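Local coordinates for recombination protein recR (Deinococcus radiodurans, PDB 1VDD), which probably takes part in RecBC-independent recombinational DNA repair alongside RecF and RecO, and binds DNA and zinc, at residues A[129-134]-A[159-164]; A[9-14]-A[27-32]; A[110-115]-A[144-149]. One frame throughout, in Å; residues are numbered along the deposited sequence.

Interaction 1 (A[129-134]-A[159-164]); sequences PRVGQG and EPLGAA
Leu161 meets Val131 through one methyl: CD2 rests against Val131 CB at 3.6 Å, and the two side chains cross at about a right angle. Chi1 of -61° sets CG anti to the carbonyl carbon, and chi2 of 77° then brings CD2 beside Val131 O. Gly162 follows, where the two backbones have their nearest CA atoms, those of Gln133 and Gly162. Its CA lies 3.2 Å from Gln133 CG, against the start of an extended glutamine side chain, so a CB at this glycine would run straight into that CG. Gly162 O in turn receives a CA-H...O contact from Gln133 CA, 3.4 Å away with 143° at the hydrogen. Both segments belong to the Toprim domain, where they lead into neighbouring parallel strands 136-139 and 164-167; segment 159-164 closes the beta-alpha-beta crossover that runs through helix 145-158. A weak backbone bond from Ala163 N to Leu161 O, 3.1 Å, spans the bend at Gly162. Ala163 CB then packs on Val131 CG1 at 3.6 Å and sits beside Gly132 O. At Ala164 strand pairing begins, with backbone bonds to Met135 and Val137. On the other segment, Arg130 bonds to Tyr104 O and touches Cys60, a ligand of the zinc ion.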
loop_
_atom_site.group_PDB
_atom_site.type_symbol
_atom_site.label_atom_id
_atom_site.label_comp_id
_atom_site.label_asym_id
_atom_site.label_seq_id
_atom_site.Cartn_x
_atom_site.Cartn_y
_atom_site.Cartn_z
ATOM N N PRO A 129 35.330 21.865 18.116
ATOM C CA PRO A 129 35.883 23.215 18.035
ATOM C C PRO A 129 34.860 24.298 17.702
ATOM O O PRO A 129 35.056 25.459 18.045
ATOM C CB PRO A 129 36.974 23.076 16.976
ATOM C CG PRO A 129 36.449 21.997 16.094
ATOM C CD PRO A 129 35.923 20.996 17.086
ATOM N N ARG A 130 33.767 23.934 17.044
ATOM C CA ARG A 130 32.744 24.927 16.701
ATOM C C ARG A 130 31.878 25.304 17.892
ATOM O O ARG A 130 31.230 26.350 17.887
ATOM C CB ARG A 130 31.825 24.409 15.591
ATOM C CG ARG A 130 32.479 24.290 14.234
ATOM C CD ARG A 130 31.476 23.811 13.227
ATOM N NE ARG A 130 30.395 24.771 13.025
ATOM C CZ ARG A 130 29.251 24.467 12.420
ATOM N NH1 ARG A 130 29.055 23.231 11.973
ATOM N NH2 ARG A 130 28.309 25.389 12.253
ATOM N N VAL A 131 31.865 24.449 18.910
ATOM C CA VAL A 131 31.046 24.691 20.087
ATOM C C VAL A 131 31.747 25.479 21.185
ATOM O O VAL A 131 32.813 25.096 21.669
ATOM C CB VAL A 131 30.525 23.357 20.684
ATOM C CG1 VAL A 131 29.648 23.635 21.909
ATOM C CG2 VAL A 131 29.735 22.587 19.630
ATOM N N GLY A 132 31.121 26.584 21.575
ATOM C CA GLY A 132 31.660 27.424 22.626
ATOM C C GLY A 132 30.558 27.780 23.605
ATOM O O GLY A 132 29.465 27.207 23.556
ATOM N N GLN A 133 30.829 28.729 24.494
ATOM C CA GLN A 133 29.830 29.134 25.470
ATOM C C GLN A 133 28.922 30.233 24.927
ATOM O O GLN A 133 29.292 30.975 24.008
ATOM C CB GLN A 133 30.519 29.591 26.756
ATOM C CG GLN A 133 31.330 28.484 27.418
ATOM C CD GLN A 133 32.153 28.968 28.597
ATOM O OE1 GLN A 133 32.884 28.190 29.218
ATOM N NE2 GLN A 133 32.041 30.257 28.912
ATOM N N GLY A 134 27.727 30.330 25.501
ATOM C CA GLY A 134 26.779 31.325 25.045
ATOM C C GLY A 134 26.229 30.862 23.715
ATOM O O GLY A 134 25.756 31.664 22.899
ATOM N N GLU A 159 29.143 18.249 26.464
ATOM C CA GLU A 159 28.991 18.690 27.850
ATOM C C GLU A 159 30.130 19.559 28.396
ATOM O O GLU A 159 29.901 20.693 28.813
ATOM C CB GLU A 159 28.804 17.474 28.764
ATOM C CG GLU A 159 28.706 17.812 30.243
ATOM C CD GLU A 159 27.526 18.708 30.555
ATOM O OE1 GLU A 159 27.499 19.849 30.047
ATOM O OE2 GLU A 159 26.623 18.269 31.304
ATOM N N PRO A 160 31.372 19.038 28.415
ATOM C CA PRO A 160 32.501 19.819 28.926
ATOM C C PRO A 160 32.643 21.222 28.337
ATOM O O PRO A 160 33.162 22.114 29.000
ATOM C CB PRO A 160 33.705 18.923 28.637
ATOM C CG PRO A 160 33.255 18.096 27.475
ATOM C CD PRO A 160 31.842 17.758 27.863
ATOM N N LEU A 161 32.206 21.421 27.097
ATOM C CA LEU A 161 32.270 22.756 26.500
ATOM C C LEU A 161 31.100 23.509 27.140
ATOM O O LEU A 161 30.126 22.888 27.553
ATOM C CB LEU A 161 32.116 22.685 24.979
ATOM C CG LEU A 161 33.187 21.868 24.245
ATOM C CD1 LEU A 161 32.895 20.389 24.409
ATOM C CD2 LEU A 161 33.208 22.239 22.771
ATOM N N GLY A 162 31.173 24.831 27.223
ATOM C CA GLY A 162 30.106 25.553 27.902
ATOM C C GLY A 162 28.810 25.916 27.204
ATOM O O GLY A 162 28.242 26.970 27.506
ATOM N N ALA A 163 28.314 25.059 26.311
ATOM C CA ALA A 163 27.080 25.365 25.590
ATOM C C ALA A 163 25.808 24.685 26.090
ATOM O O ALA A 163 25.837 23.664 26.766
ATOM C CB ALA A 163 27.263 25.059 24.126
ATOM N N ALA A 164 24.668 25.271 25.757
ATOM C CA ALA A 164 23.408 24.664 26.151
ATOM C C ALA A 164 23.127 23.554 25.122
ATOM O O ALA A 164 23.186 23.776 23.917
ATOM C CB ALA A 164 22.298 25.707 26.138
#

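Interaction 2 (A[9-14]-A[27-32]); sequences SLIREL and RLAFHL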
loop_
_atom_site.group_PDB
_atom_site.type_symbol
_atom_site.label_atom_id
_atom_site.label_comp_id
_atom_site.label_asym_id
_atom_site.label_seq_id
_atom_site.Cartn_x
_atom_site.Cartn_y
_atom_site.Cartn_z
ATOM N N SER A 9 22.607 -2.351 -20.287
ATOM C CA SER A 9 23.515 -1.555 -19.481
ATOM C C SER A 9 22.820 -0.423 -18.738
ATOM O O SER A 9 23.203 -0.074 -17.617
ATOM C CB SER A 9 24.615 -0.981 -20.360
ATOM O OG SER A 9 25.442 -0.116 -19.604
ATOM N N LEU A 10 21.806 0.155 -19.364
ATOM C CA LEU A 10 21.082 1.252 -18.744
ATOM C C LEU A 10 20.208 0.720 -17.615
ATOM O O LEU A 10 20.150 1.309 -16.536
ATOM C CB LEU A 10 20.196 1.962 -19.771
ATOM C CG LEU A 10 20.197 3.491 -19.785
ATOM C CD1 LEU A 10 18.993 3.963 -20.586
ATOM C CD2 LEU A 10 20.135 4.048 -18.382
ATOM N N ILE A 11 19.536 -0.399 -17.869
ATOM C CA ILE A 11 18.650 -0.995 -16.876
ATOM C C ILE A 11 19.422 -1.259 -15.599
ATOM O O ILE A 11 18.954 -0.979 -14.500
ATOM C CB ILE A 11 18.059 -2.341 -17.360
ATOM C CG1 ILE A 11 17.443 -2.185 -18.749
ATOM C CG2 ILE A 11 16.980 -2.807 -16.397
ATOM C CD1 ILE A 11 16.365 -1.156 -18.823
ATOM N N ARG A 12 20.617 -1.803 -15.768
ATOM C CA ARG A 12 21.478 -2.137 -14.651
ATOM C C ARG A 12 21.795 -0.883 -13.847
ATOM O O ARG A 12 21.371 -0.752 -12.705
ATOM C CB ARG A 12 22.754 -2.767 -15.191
ATOM C CG ARG A 12 23.635 -3.415 -14.167
ATOM C CD ARG A 12 24.931 -3.804 -14.837
ATOM N NE ARG A 12 25.559 -2.651 -15.483
ATOM C CZ ARG A 12 26.609 -2.724 -16.298
ATOM N NH1 ARG A 12 27.159 -3.902 -16.574
ATOM N NH2 ARG A 12 27.112 -1.617 -16.840
ATOM N N GLU A 13 22.526 0.047 -14.449
ATOM C CA GLU A 13 22.878 1.278 -13.759
ATOM C C GLU A 13 21.674 1.997 -13.127
ATOM O O GLU A 13 21.778 2.492 -12.001
ATOM C CB GLU A 13 23.620 2.227 -14.710
ATOM C CG GLU A 13 24.928 1.654 -15.262
ATOM C CD GLU A 13 25.752 0.969 -14.182
ATOM O OE1 GLU A 13 26.138 1.651 -13.209
ATOM O OE2 GLU A 13 26.003 -0.253 -14.296
ATOM N N LEU A 14 20.543 2.072 -13.831
ATOM C CA LEU A 14 19.375 2.749 -13.255
ATOM C C LEU A 14 18.895 1.960 -12.052
ATOM O O LEU A 14 18.665 2.531 -10.989
ATOM C CB LEU A 14 18.231 2.892 -14.273
ATOM C CG LEU A 14 18.381 3.958 -15.370
ATOM C CD1 LEU A 14 17.327 3.756 -16.424
ATOM C CD2 LEU A 14 18.278 5.345 -14.790
ATOM N N ARG A 27 11.127 0.366 -17.301
ATOM C CA ARG A 27 10.087 1.347 -17.527
ATOM C C ARG A 27 10.798 2.678 -17.801
ATOM O O ARG A 27 10.396 3.449 -18.681
ATOM C CB ARG A 27 9.221 1.453 -16.264
ATOM C CG ARG A 27 7.732 1.693 -16.495
ATOM C CD ARG A 27 6.958 1.702 -15.173
ATOM N NE ARG A 27 7.198 2.903 -14.366
ATOM C CZ ARG A 27 6.721 4.115 -14.649
ATOM N NH1 ARG A 27 5.973 4.305 -15.727
ATOM N NH2 ARG A 27 6.981 5.141 -13.847
ATOM N N LEU A 28 11.879 2.922 -17.064
ATOM C CA LEU A 28 12.637 4.160 -17.201
ATOM C C LEU A 28 13.513 4.250 -18.452
ATOM O O LEU A 28 13.660 5.323 -19.035
ATOM C CB LEU A 28 13.502 4.379 -15.957
ATOM C CG LEU A 28 13.656 5.846 -15.552
ATOM C CD1 LEU A 28 12.951 6.081 -14.228
ATOM C CD2 LEU A 28 15.117 6.198 -15.445
ATOM N N ALA A 29 14.103 3.135 -18.864
ATOM C CA ALA A 29 14.960 3.150 -20.047
ATOM C C ALA A 29 14.141 3.433 -21.307
ATOM O O ALA A 29 14.590 4.152 -22.194
ATOM C CB ALA A 29 15.713 1.817 -20.182
ATOM N N PHE A 30 12.938 2.874 -21.373
ATOM C CA PHE A 30 12.068 3.070 -22.524
ATOM C C PHE A 30 11.414 4.447 -22.583
ATOM O O PHE A 30 10.747 4.792 -23.561
ATOM C CB PHE A 30 11.018 1.970 -22.552
ATOM C CG PHE A 30 11.555 0.657 -23.009
ATOM C CD1 PHE A 30 11.132 -0.524 -22.426
ATOM C CD2 PHE A 30 12.505 0.606 -24.028
ATOM C CE1 PHE A 30 11.648 -1.742 -22.847
ATOM C CE2 PHE A 30 13.030 -0.603 -24.463
ATOM C CZ PHE A 30 12.605 -1.785 -23.873
ATOM N N HIS A 31 11.601 5.226 -21.528
ATOM C CA HIS A 31 11.075 6.581 -21.473
ATOM C C HIS A 31 12.184 7.530 -21.934
ATOM O O HIS A 31 11.921 8.582 -22.537
ATOM C CB HIS A 31 10.686 6.942 -20.047
ATOM C CG HIS A 31 10.774 8.409 -19.760
ATOM N ND1 HIS A 31 9.785 9.298 -20.116
ATOM C CD2 HIS A 31 11.758 9.147 -19.193
ATOM C CE1 HIS A 31 10.153 10.522 -19.775
ATOM N NE2 HIS A 31 11.345 10.456 -19.212
ATOM N N LEU A 32 13.421 7.153 -21.611
ATOM C CA LEU A 32 14.603 7.928 -21.971
ATOM C C LEU A 32 14.812 7.856 -23.471
ATOM O O LEU A 32 15.389 8.749 -24.073
ATOM C CB LEU A 32 15.822 7.373 -21.232
ATOM C CG LEU A 32 15.831 7.744 -19.741
ATOM C CD1 LEU A 32 16.843 6.917 -18.999
ATOM C CD2 LEU A 32 16.128 9.220 -19.587
#
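Ala29 CB takes methyls from two residues of the other helix: Ile11 CD1 at 3.3 Å and Leu10 CD1 at 3.9 Å. Ile11 gets there by its bend, since CG1 stands anti to the carbonyl carbon (chi1 -51°) and chi2 of -58° turns CD1 toward the alanine. Next to this, Leu14 straddles one methyl of Leu28: Leu28 CD2 lies 3.3 Å from Leu14 CD2 and 3.4 Å from Leu14 CD1. Leu32 CD1 fills in between the first helix's leucines, 4.0 Å from Leu10 CD1 and 4.1 Å from Leu14 CD1. With an alanine in place of Leu14, Leu28 CD2 would probably lose its packing on this side and Leu32 CD1 one of its two partners on helix 5-15. These are the two helices of a helix-hairpin-helix motif, a DNA-binding element in many repair proteins; the short segments approach to 9.3 Å between axes, at 123°. Ala25 extends the seam, touching both Ile11 and Leu14, while Leu7 leans on Ala29. Beyond them, Ala50 and Leu47 of a third subunit cover Leu10 and Leu32. Away from segment 27-32, Glu13 OE2 pairs with Arg12 NE and with Arg16.

Interaction 3 (A[110-115]-A[144-149]); sequences VLSPMN and TVEGDA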
loop_
_atom_site.group_PDB
_atom_site.type_symbol
_atom_site.label_atom_id
_atom_site.label_comp_id
_atom_site.label_asym_id
_atom_site.label_seq_id
_atom_site.Cartn_x
_atom_site.Cartn_y
_atom_site.Cartn_z
ATOM N N VAL A 110 24.875 7.856 11.423
ATOM C CA VAL A 110 24.438 7.649 12.790
ATOM C C VAL A 110 25.346 6.619 13.410
ATOM O O VAL A 110 25.827 5.733 12.725
ATOM C CB VAL A 110 23.028 7.064 12.845
ATOM C CG1 VAL A 110 22.375 7.429 14.160
ATOM C CG2 VAL A 110 22.219 7.540 11.656
ATOM N N LEU A 111 25.566 6.727 14.708
ATOM C CA LEU A 111 26.397 5.757 15.395
ATOM C C LEU A 111 25.715 4.392 15.335
ATOM O O LEU A 111 24.527 4.290 15.042
ATOM C CB LEU A 111 26.613 6.181 16.850
ATOM C CG LEU A 111 27.363 7.508 16.984
ATOM C CD1 LEU A 111 27.604 7.824 18.448
ATOM C CD2 LEU A 111 28.689 7.415 16.244
ATOM N N SER A 112 26.485 3.346 15.590
ATOM C CA SER A 112 25.970 1.987 15.578
ATOM C C SER A 112 27.076 1.075 16.075
ATOM O O SER A 112 27.914 0.606 15.306
ATOM C CB SER A 112 25.535 1.582 14.169
ATOM O OG SER A 112 26.567 1.825 13.239
ATOM N N PRO A 113 27.091 0.821 17.390
ATOM C CA PRO A 113 28.092 -0.034 18.033
ATOM C C PRO A 113 28.230 -1.390 17.351
ATOM O O PRO A 113 29.328 -1.941 17.259
ATOM C CB PRO A 113 27.569 -0.151 19.467
ATOM C CG PRO A 113 26.073 -0.017 19.295
ATOM C CD PRO A 113 25.985 1.126 18.317
ATOM N N MET A 114 27.105 -1.907 16.866
ATOM C CA MET A 114 27.066 -3.201 16.198
ATOM C C MET A 114 28.090 -3.351 15.076
ATOM O O MET A 114 28.823 -4.340 15.026
ATOM C CB MET A 114 25.678 -3.449 15.607
ATOM C CG MET A 114 24.516 -3.183 16.539
ATOM S SD MET A 114 22.997 -3.850 15.820
ATOM C CE MET A 114 22.779 -2.769 14.373
ATOM N N ASN A 115 28.135 -2.370 14.177
ATOM C CA ASN A 115 29.040 -2.425 13.032
ATOM C C ASN A 115 30.331 -1.637 13.185
ATOM O O ASN A 115 30.837 -1.079 12.210
ATOM C CB ASN A 115 28.304 -1.951 11.782
ATOM C CG ASN A 115 26.877 -2.437 11.741
ATOM O OD1 ASN A 115 26.609 -3.627 11.906
ATOM N ND2 ASN A 115 25.946 -1.519 11.525
ATOM N N THR A 144 15.550 6.713 16.041
ATOM C CA THR A 144 15.709 5.276 16.057
ATOM C C THR A 144 16.681 5.101 17.215
ATOM O O THR A 144 17.137 6.098 17.781
ATOM C CB THR A 144 16.346 4.806 14.754
ATOM O OG1 THR A 144 17.637 5.408 14.620
ATOM C CG2 THR A 144 15.478 5.239 13.574
ATOM N N VAL A 145 16.985 3.863 17.591
ATOM C CA VAL A 145 17.923 3.634 18.689
ATOM C C VAL A 145 19.266 4.229 18.262
ATOM O O VAL A 145 20.110 4.582 19.085
ATOM C CB VAL A 145 18.073 2.126 18.988
ATOM C CG1 VAL A 145 16.741 1.561 19.472
ATOM C CG2 VAL A 145 18.524 1.386 17.738
ATOM N N GLU A 146 19.431 4.354 16.954
ATOM C CA GLU A 146 20.629 4.927 16.371
ATOM C C GLU A 146 20.693 6.434 16.658
ATOM O O GLU A 146 21.672 6.941 17.214
ATOM C CB GLU A 146 20.607 4.689 14.862
ATOM C CG GLU A 146 20.357 3.246 14.478
ATOM C CD GLU A 146 21.342 2.306 15.139
ATOM O OE1 GLU A 146 22.560 2.575 15.071
ATOM O OE2 GLU A 146 20.900 1.297 15.726
ATOM N N GLY A 147 19.645 7.146 16.258
ATOM C CA GLY A 147 19.597 8.579 16.477
ATOM C C GLY A 147 19.601 8.904 17.953
ATOM O O GLY A 147 20.240 9.865 18.391
ATOM N N ASP A 148 18.887 8.088 18.721
ATOM C CA ASP A 148 18.794 8.272 20.159
ATOM C C ASP A 148 20.177 8.082 20.771
ATOM O O ASP A 148 20.604 8.853 21.631
ATOM C CB ASP A 148 17.815 7.258 20.748
ATOM C CG ASP A 148 17.121 7.773 21.993
ATOM O OD1 ASP A 148 16.306 7.028 22.585
ATOM O OD2 ASP A 148 17.388 8.930 22.373
ATOM N N ALA A 149 20.879 7.055 20.312
ATOM C CA ALA A 149 22.211 6.766 20.812
ATOM C C ALA A 149 23.240 7.819 20.391
ATOM O O ALA A 149 24.043 8.273 21.212
ATOM C CB ALA A 149 22.643 5.401 20.338
#
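Glu146 and Val110 meet near the start of helix 145-158, and the glutamate side chain can be followed outward from there. Its CB faces Val110 CB at 3.9 Å, while Leu111 O lies at a similar distance from the same CB. From CB the chain leaves with CG anti to the carbonyl carbon (chi1 -51°) and then bends at chi2 (-54°), which turns the carboxylate toward segment 110-115. CD comes within 3.8 Å of Leu111 O. At the tip, OE1 is 2.6 Å from Leu111 O and 3.3 Å from Ser112 CB, so this one oxygen lies against two consecutive residues of the loop. The loop joins strand 103-106 to strand 136-139 of the Toprim domain's parallel sheet, and the helix is the one that follows strand 136-139. The helix start is capped by Thr144 at the N-cap position: its OG1 accepts from Gly147 N at 3.1 Å, nearly straight at 166°; a second, weak bond from Glu146 N is doubtful, since that atom's position is uncertain. One turn on, Thr150 OG1 ties the two pieces together, bonding to both Leu111 N and Glu146 O. Leu111 itself packs its side chain on Tyr153 of the same helix and on Pro119 and Leu122 of the loop, and Val110 also touches Glu86.

Interactions 1 and 3 both lie in the Toprim domain, their segments alternating along the chain, and helix 145-158 connects them: interaction 3 holds its N-terminal end and interaction 1 involves the turn that follows its last residue. Their centres are 23 Å apart and their nearest atoms about 12 Å, so they do not touch. Interaction 2 belongs to the helix-hairpin-helix region, complete in sequence before the others begin; its centre is 50 Å from that of interaction 1, across the centre of the chain, and 35 Å from that of interaction 3. The zinc ion, bound by Cys57, Cys60, Cys69 and Cys72, is about 14 Å from the Val131 side chain of interaction 1.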